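Local coordinates for protein endo alpha-1,4 polygalactosaminidase (Neosartorya fumigata, PDB 6OJ1) that cleaves alpha-1,4-linked galactosamine polymers from within the chain, as an endo-acting glycoside hydrolase able to disrupt microbial biofilms, at residues A[227-241]-A[261-273]. Residues are numbered along the deposited sequence; the frame is centred on the assembly and turned at random.
Sequences VFHIEYPKGDKTNND and FSTVIKNMNLNNW. With MAN (alpha-D-mannopyranose), chain B.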
loop_
_atom_site.group_PDB
_atom_site.type_symbol
_atom_site.label_atom_id
_atom_site.label_comp_id
_atom_site.label_asym_id
_atom_site.label_seq_id
_atom_site.Cartn_x
_atom_site.Cartn_y
_atom_site.Cartn_z
ATOM N N VAL A 227 3.573 -0.938 11.121
ATOM C CA VAL A 227 4.212 -1.124 9.824
ATOM C C VAL A 227 3.706 -2.453 9.287
ATOM O O VAL A 227 3.988 -3.514 9.862
ATOM C CB VAL A 227 5.743 -1.133 9.894
ATOM C CG1 VAL A 227 6.298 -1.414 8.489
ATOM C CG2 VAL A 227 6.272 0.180 10.454
ATOM N N PHE A 228 2.967 -2.391 8.194
ATOM C CA PHE A 228 2.516 -3.590 7.497
ATOM C C PHE A 228 3.640 -3.988 6.551
ATOM O O PHE A 228 3.857 -3.356 5.513
ATOM C CB PHE A 228 1.179 -3.316 6.821
ATOM C CG PHE A 228 0.099 -3.002 7.813
ATOM C CD1 PHE A 228 -0.215 -3.922 8.811
ATOM C CD2 PHE A 228 -0.581 -1.789 7.783
ATOM C CE1 PHE A 228 -1.200 -3.649 9.764
ATOM C CE2 PHE A 228 -1.571 -1.508 8.726
ATOM C CZ PHE A 228 -1.877 -2.436 9.719
ATOM N N HIS A 229 4.380 -5.025 6.941
ATOM C CA HIS A 229 5.721 -5.283 6.434
ATOM C C HIS A 229 5.725 -6.549 5.590
ATOM O O HIS A 229 5.319 -7.614 6.064
ATOM C CB HIS A 229 6.696 -5.391 7.611
ATOM C CG HIS A 229 8.044 -5.925 7.245
ATOM N ND1 HIS A 229 8.630 -6.971 7.926
ATOM C CD2 HIS A 229 8.922 -5.562 6.278
ATOM C CE1 HIS A 229 9.810 -7.233 7.392
ATOM N NE2 HIS A 229 10.009 -6.397 6.388
ATOM N N ILE A 230 6.205 -6.438 4.348
ATOM C CA ILE A 230 6.263 -7.562 3.409
ATOM C C ILE A 230 7.716 -7.897 3.114
ATOM O O ILE A 230 8.525 -6.999 2.862
ATOM C CB ILE A 230 5.539 -7.236 2.086
ATOM C CG1 ILE A 230 4.158 -6.640 2.319
ATOM C CG2 ILE A 230 5.437 -8.483 1.211
ATOM C CD1 ILE A 230 3.537 -6.093 1.026
ATOM N N GLU A 231 8.049 -9.194 3.120
ATOM C CA GLU A 231 9.311 -9.663 2.563
ATOM C C GLU A 231 9.019 -10.739 1.528
ATOM O O GLU A 231 8.014 -11.451 1.618
ATOM C CB GLU A 231 10.266 -10.212 3.636
ATOM C CG GLU A 231 10.734 -9.154 4.670
ATOM C CD GLU A 231 11.778 -8.185 4.126
ATOM O OE1 GLU A 231 12.548 -8.568 3.220
ATOM O OE2 GLU A 231 11.840 -7.034 4.623
ATOM N N TYR A 232 9.910 -10.845 0.540
ATOM C CA TYR A 232 9.731 -11.724 -0.615
ATOM C C TYR A 232 10.928 -12.663 -0.710
ATOM O O TYR A 232 11.766 -12.529 -1.611
ATOM C CB TYR A 232 9.599 -10.924 -1.910
ATOM C CG TYR A 232 8.460 -9.926 -1.977
ATOM C CD1 TYR A 232 7.137 -10.344 -2.031
ATOM C CD2 TYR A 232 8.721 -8.562 -2.024
ATOM C CE1 TYR A 232 6.094 -9.420 -2.114
ATOM C CE2 TYR A 232 7.699 -7.633 -2.113
ATOM C CZ TYR A 232 6.385 -8.064 -2.155
ATOM O OH TYR A 232 5.350 -7.152 -2.246
ATOM N N PRO A 233 11.032 -13.638 0.191
ATOM C CA PRO A 233 12.271 -14.434 0.260
ATOM C C PRO A 233 12.493 -15.360 -0.930
ATOM O O PRO A 233 13.639 -15.773 -1.154
ATOM C CB PRO A 233 12.109 -15.222 1.566
ATOM C CG PRO A 233 10.660 -15.266 1.806
ATOM C CD PRO A 233 10.085 -13.982 1.263
ATOM N N LYS A 234 11.454 -15.713 -1.690
ATOM C CA LYS A 234 11.642 -16.561 -2.866
ATOM C C LYS A 234 12.172 -15.791 -4.067
ATOM O O LYS A 234 12.490 -16.405 -5.090
ATOM C CB LYS A 234 10.327 -17.255 -3.256
ATOM C CG LYS A 234 9.691 -18.104 -2.150
ATOM C CD LYS A 234 8.319 -18.673 -2.567
ATOM C CE LYS A 234 7.491 -19.063 -1.348
ATOM N NZ LYS A 234 6.069 -19.448 -1.717
ATOM N N GLY A 235 12.272 -14.472 -3.977
ATOM C CA GLY A 235 12.804 -13.701 -5.080
ATOM C C GLY A 235 11.717 -13.206 -6.007
ATOM O O GLY A 235 10.518 -13.363 -5.763
ATOM N N ASP A 236 12.155 -12.605 -7.109
ATOM C CA ASP A 236 11.238 -11.874 -7.974
ATOM C C ASP A 236 10.712 -12.697 -9.144
ATOM O O ASP A 236 9.975 -12.154 -9.972
ATOM C CB ASP A 236 11.921 -10.601 -8.487
ATOM C CG ASP A 236 13.147 -10.898 -9.318
ATOM O OD1 ASP A 236 13.697 -12.016 -9.189
ATOM O OD2 ASP A 236 13.546 -10.016 -10.112
ATOM N N LYS A 237 11.033 -13.990 -9.223
ATOM C CA LYS A 237 10.596 -14.809 -10.342
ATOM C C LYS A 237 9.941 -16.125 -9.934
ATOM O O LYS A 237 9.544 -16.894 -10.815
ATOM C CB LYS A 237 11.778 -15.108 -11.280
ATOM N N THR A 238 9.815 -16.406 -8.640
ATOM C CA THR A 238 9.254 -17.659 -8.147
ATOM C C THR A 238 8.035 -17.343 -7.292
ATOM O O THR A 238 8.144 -16.611 -6.303
ATOM C CB THR A 238 10.287 -18.443 -7.332
ATOM O OG1 THR A 238 11.397 -18.779 -8.171
ATOM C CG2 THR A 238 9.675 -19.722 -6.758
ATOM N N ASN A 239 6.884 -17.894 -7.673
ATOM C CA ASN A 239 5.655 -17.784 -6.899
ATOM C C ASN A 239 5.073 -19.178 -6.764
ATOM O O ASN A 239 4.815 -19.838 -7.777
ATOM C CB ASN A 239 4.642 -16.857 -7.581
ATOM C CG ASN A 239 5.217 -15.494 -7.885
ATOM O OD1 ASN A 239 5.394 -14.683 -6.990
ATOM N ND2 ASN A 239 5.501 -15.231 -9.156
ATOM N N ASN A 240 4.872 -19.631 -5.529
ATOM C CA ASN A 240 4.277 -20.944 -5.309
ATOM C C ASN A 240 3.751 -21.011 -3.877
ATOM O O ASN A 240 3.907 -20.076 -3.090
ATOM C CB ASN A 240 5.271 -22.071 -5.616
ATOM C CG ASN A 240 6.525 -22.009 -4.763
ATOM O OD1 ASN A 240 6.467 -21.788 -3.557
ATOM N ND2 ASN A 240 7.672 -22.213 -5.396
ATOM N N ASP A 241 3.098 -22.126 -3.550
ATOM C CA ASP A 241 2.485 -22.291 -2.241
ATOM C C ASP A 241 3.377 -23.075 -1.284
ATOM O O ASP A 241 2.899 -23.573 -0.259
ATOM C CB ASP A 241 1.117 -22.976 -2.380
ATOM C CG ASP A 241 0.085 -22.091 -3.059
ATOM O OD1 ASP A 241 0.306 -20.859 -3.139
ATOM O OD2 ASP A 241 -0.948 -22.629 -3.516
ATOM N N PHE A 261 6.775 -4.746 14.095
ATOM C CA PHE A 261 6.359 -4.786 12.693
ATOM C C PHE A 261 5.363 -5.918 12.479
ATOM O O PHE A 261 5.491 -6.995 13.070
ATOM C CB PHE A 261 7.560 -4.988 11.761
ATOM C CG PHE A 261 8.440 -3.762 11.582
ATOM C CD1 PHE A 261 8.880 -3.027 12.673
ATOM C CD2 PHE A 261 8.843 -3.367 10.318
ATOM C CE1 PHE A 261 9.696 -1.911 12.496
ATOM C CE2 PHE A 261 9.660 -2.250 10.139
ATOM C CZ PHE A 261 10.079 -1.527 11.223
ATOM N N SER A 262 4.369 -5.670 11.629
ATOM C CA SER A 262 3.387 -6.690 11.265
ATOM C C SER A 262 3.871 -7.349 9.983
ATOM O O SER A 262 3.550 -6.913 8.881
ATOM C CB SER A 262 2.005 -6.077 11.094
ATOM O OG SER A 262 1.575 -5.509 12.318
ATOM N N THR A 263 4.659 -8.411 10.127
ATOM C CA THR A 263 5.344 -8.991 8.984
ATOM C C THR A 263 4.484 -10.062 8.328
ATOM O O THR A 263 3.859 -10.879 9.012
ATOM C CB THR A 263 6.692 -9.576 9.405
ATOM O OG1 THR A 263 7.520 -8.527 9.936
ATOM C CG2 THR A 263 7.391 -10.220 8.211
ATOM N N VAL A 264 4.443 -10.036 6.993
ATOM C CA VAL A 264 3.988 -11.171 6.196
ATOM C C VAL A 264 5.110 -11.588 5.255
ATOM O O VAL A 264 5.825 -10.744 4.702
ATOM C CB VAL A 264 2.707 -10.868 5.389
ATOM C CG1 VAL A 264 1.500 -10.841 6.304
ATOM C CG2 VAL A 264 2.848 -9.552 4.598
ATOM N N ILE A 265 5.254 -12.895 5.070
ATOM C CA ILE A 265 6.116 -13.455 4.039
ATOM C C ILE A 265 5.224 -13.831 2.868
ATOM O O ILE A 265 4.243 -14.564 3.045
ATOM C CB ILE A 265 6.893 -14.665 4.584
ATOM C CG1 ILE A 265 7.855 -14.195 5.681
ATOM C CG2 ILE A 265 7.627 -15.380 3.483
ATOM C CD1 ILE A 265 8.250 -15.281 6.638
ATOM N N LYS A 266 5.529 -13.301 1.677
ATOM C CA LYS A 266 4.625 -13.414 0.537
ATOM C C LYS A 266 5.398 -13.819 -0.713
ATOM O O LYS A 266 6.616 -13.640 -0.806
ATOM C CB LYS A 266 3.881 -12.075 0.254
ATOM C CG LYS A 266 3.047 -11.547 1.407
ATOM C CD LYS A 266 1.804 -12.420 1.601
ATOM C CE LYS A 266 0.857 -12.335 0.399
ATOM N NZ LYS A 266 -0.400 -13.099 0.712
ATOM N N ASN A 267 4.662 -14.350 -1.692
ATOM C CA ASN A 267 5.148 -14.377 -3.065
ATOM C C ASN A 267 5.180 -12.963 -3.641
ATOM O O ASN A 267 4.377 -12.108 -3.269
ATOM C CB ASN A 267 4.242 -15.230 -3.950
ATOM C CG ASN A 267 4.270 -16.681 -3.583
ATOM O OD1 ASN A 267 5.333 -17.263 -3.371
ATOM N ND2 ASN A 267 3.089 -17.296 -3.525
ATOM N N MET A 268 6.103 -12.735 -4.592
ATOM C CA MET A 268 6.187 -11.424 -5.240
ATOM C C MET A 268 4.903 -11.075 -5.991
ATOM O O MET A 268 4.591 -9.891 -6.172
ATOM C CB MET A 268 7.396 -11.385 -6.191
ATOM C CG MET A 268 7.601 -10.059 -6.911
ATOM S SD MET A 268 8.364 -8.774 -5.889
ATOM C CE MET A 268 10.009 -9.431 -5.676
ATOM N N ASN A 269 4.119 -12.080 -6.401
ATOM C CA ASN A 269 2.874 -11.776 -7.098
ATOM C C ASN A 269 1.739 -11.412 -6.145
ATOM O O ASN A 269 0.659 -11.042 -6.613
ATOM C CB ASN A 269 2.461 -12.945 -8.025
ATOM C CG ASN A 269 2.032 -14.210 -7.280
ATOM O OD1 ASN A 269 1.944 -14.233 -6.051
ATOM N ND2 ASN A 269 1.737 -15.284 -8.046
ATOM N N LEU A 270 1.968 -11.497 -4.831
ATOM C CA LEU A 270 0.978 -11.137 -3.813
ATOM C C LEU A 270 -0.349 -11.881 -4.018
ATOM O O LEU A 270 -1.438 -11.316 -3.878
ATOM C CB LEU A 270 0.781 -9.618 -3.761
ATOM C CG LEU A 270 2.014 -8.871 -3.227
ATOM C CD1 LEU A 270 1.784 -7.329 -3.365
ATOM C CD2 LEU A 270 2.321 -9.269 -1.781
ATOM N N ASN A 271 -0.258 -13.176 -4.325
ATOM C CA ASN A 271 -1.443 -14.029 -4.329
ATOM C C ASN A 271 -1.787 -14.448 -2.893
ATOM O O ASN A 271 -1.305 -13.825 -1.942
ATOM C CB ASN A 271 -1.232 -15.226 -5.275
ATOM C CG ASN A 271 -0.103 -16.171 -4.826
ATOM O OD1 ASN A 271 0.493 -15.998 -3.763
ATOM N ND2 ASN A 271 0.162 -17.198 -5.639
ATOM N N ASN A 272 -2.623 -15.483 -2.702
ATOM C CA ASN A 272 -3.103 -15.807 -1.354
ATOM C C ASN A 272 -1.972 -16.239 -0.416
ATOM O O ASN A 272 -2.013 -15.946 0.789
ATOM C CB ASN A 272 -4.152 -16.936 -1.399
ATOM C CG ASN A 272 -5.572 -16.444 -1.750
ATOM O OD1 ASN A 272 -6.008 -15.381 -1.318
ATOM N ND2 ASN A 272 -6.305 -17.264 -2.510
ATOM N N TRP A 273 -0.989 -16.984 -0.922
ATOM C CA TRP A 273 -0.049 -17.675 -0.038
ATOM C C TRP A 273 0.616 -16.706 0.930
ATOM O O TRP A 273 1.034 -15.617 0.541
ATOM C CB TRP A 273 1.033 -18.390 -0.846
ATOM C CG TRP A 273 2.054 -19.045 0.033
ATOM C CD1 TRP A 273 1.953 -20.267 0.636
ATOM C CD2 TRP A 273 3.319 -18.505 0.427
ATOM N NE1 TRP A 273 3.091 -20.531 1.362
ATOM C CE2 TRP A 273 3.938 -19.458 1.259
ATOM C CE3 TRP A 273 3.984 -17.301 0.162
ATOM C CZ2 TRP A 273 5.194 -19.258 1.813
ATOM C CZ3 TRP A 273 5.236 -17.102 0.714
ATOM C CH2 TRP A 273 5.824 -18.068 1.538
HETATM C C1 MAN B . 0.351 -18.017 -12.232
HETATM C C2 MAN B . 0.533 -16.629 -11.552
HETATM C C3 MAN B . 1.994 -16.168 -11.638
HETATM C C4 MAN B . 2.959 -17.282 -11.148
HETATM C C5 MAN B . 2.683 -18.589 -11.933
HETATM C C6 MAN B . 3.529 -19.765 -11.478
HETATM O O2 MAN B . 0.229 -16.690 -10.159
HETATM O O3 MAN B . 2.201 -14.942 -10.922
HETATM O O4 MAN B . 4.320 -16.890 -11.329
HETATM O O5 MAN B . 1.293 -18.967 -11.766
HETATM O O6 MAN B . 3.229 -20.873 -12.327
HETATM O O HOH W 1 2.985 -3.142 13.325
HETATM O O HOH W 2 4.905 -7.226 -5.161
HETATM O O HOH W 3 8.829 -14.631 -1.978
HETATM O O HOH W 4 8.437 -14.504 -4.711
HETATM O O HOH W 5 -1.659 -19.020 -3.125
HETATM O O HOH W 6 1.289 -19.792 -5.240
#
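H229 and T263 show how a parallel strand pair can add a side-chain bond to its backbone ladder: H229 ND1 lies 2.8 Å from T263 OG1, which sits in the ring plane at its edge, a nearly straight hydrogen bond. The ladder of backbone hydrogen bonds begins with S262 N to V227 O and ends with K266 N to E231 O. The other imidazole nitrogen, NE2, donates to E231 OE2, so both ring nitrogens are held and the ring's rotation is fixed; F261 turns its edge to the ring's face, a T-shaped pair with planes at 89°.

Beyond the strands, aromatic faces take over. M268 SD stands over the centre of the Y232 ring, 3.9 Å from its centroid, while L270 CD2 meets the ring edge. K234, extended beyond CG, sets NZ over the six-membered ring of W273, 3.3 Å from the centroid, a close cation-pi contact.

Amides tie the loops together. N267 OD1 accepts from K234 NZ (2.8 Å) and N240 N on opposite faces of its plane, and N267 ND2 donates to N240 O. N239 OD1 accepts a hydrogen bond from N269 N, while N239 ND2 and N269 ND2 donate to O4 and O3 of a mannose in a glycan attached to the protein itself.

The strands belong to a beta-alpha-beta unit of the TIM barrel: helix 246-253 packs on the E231 and I265 face and on P233 just past the strand end, I230 and V264 on the other face meet strand 42-45, and strands 202-206 and antiparallel 274-275 flank the pair.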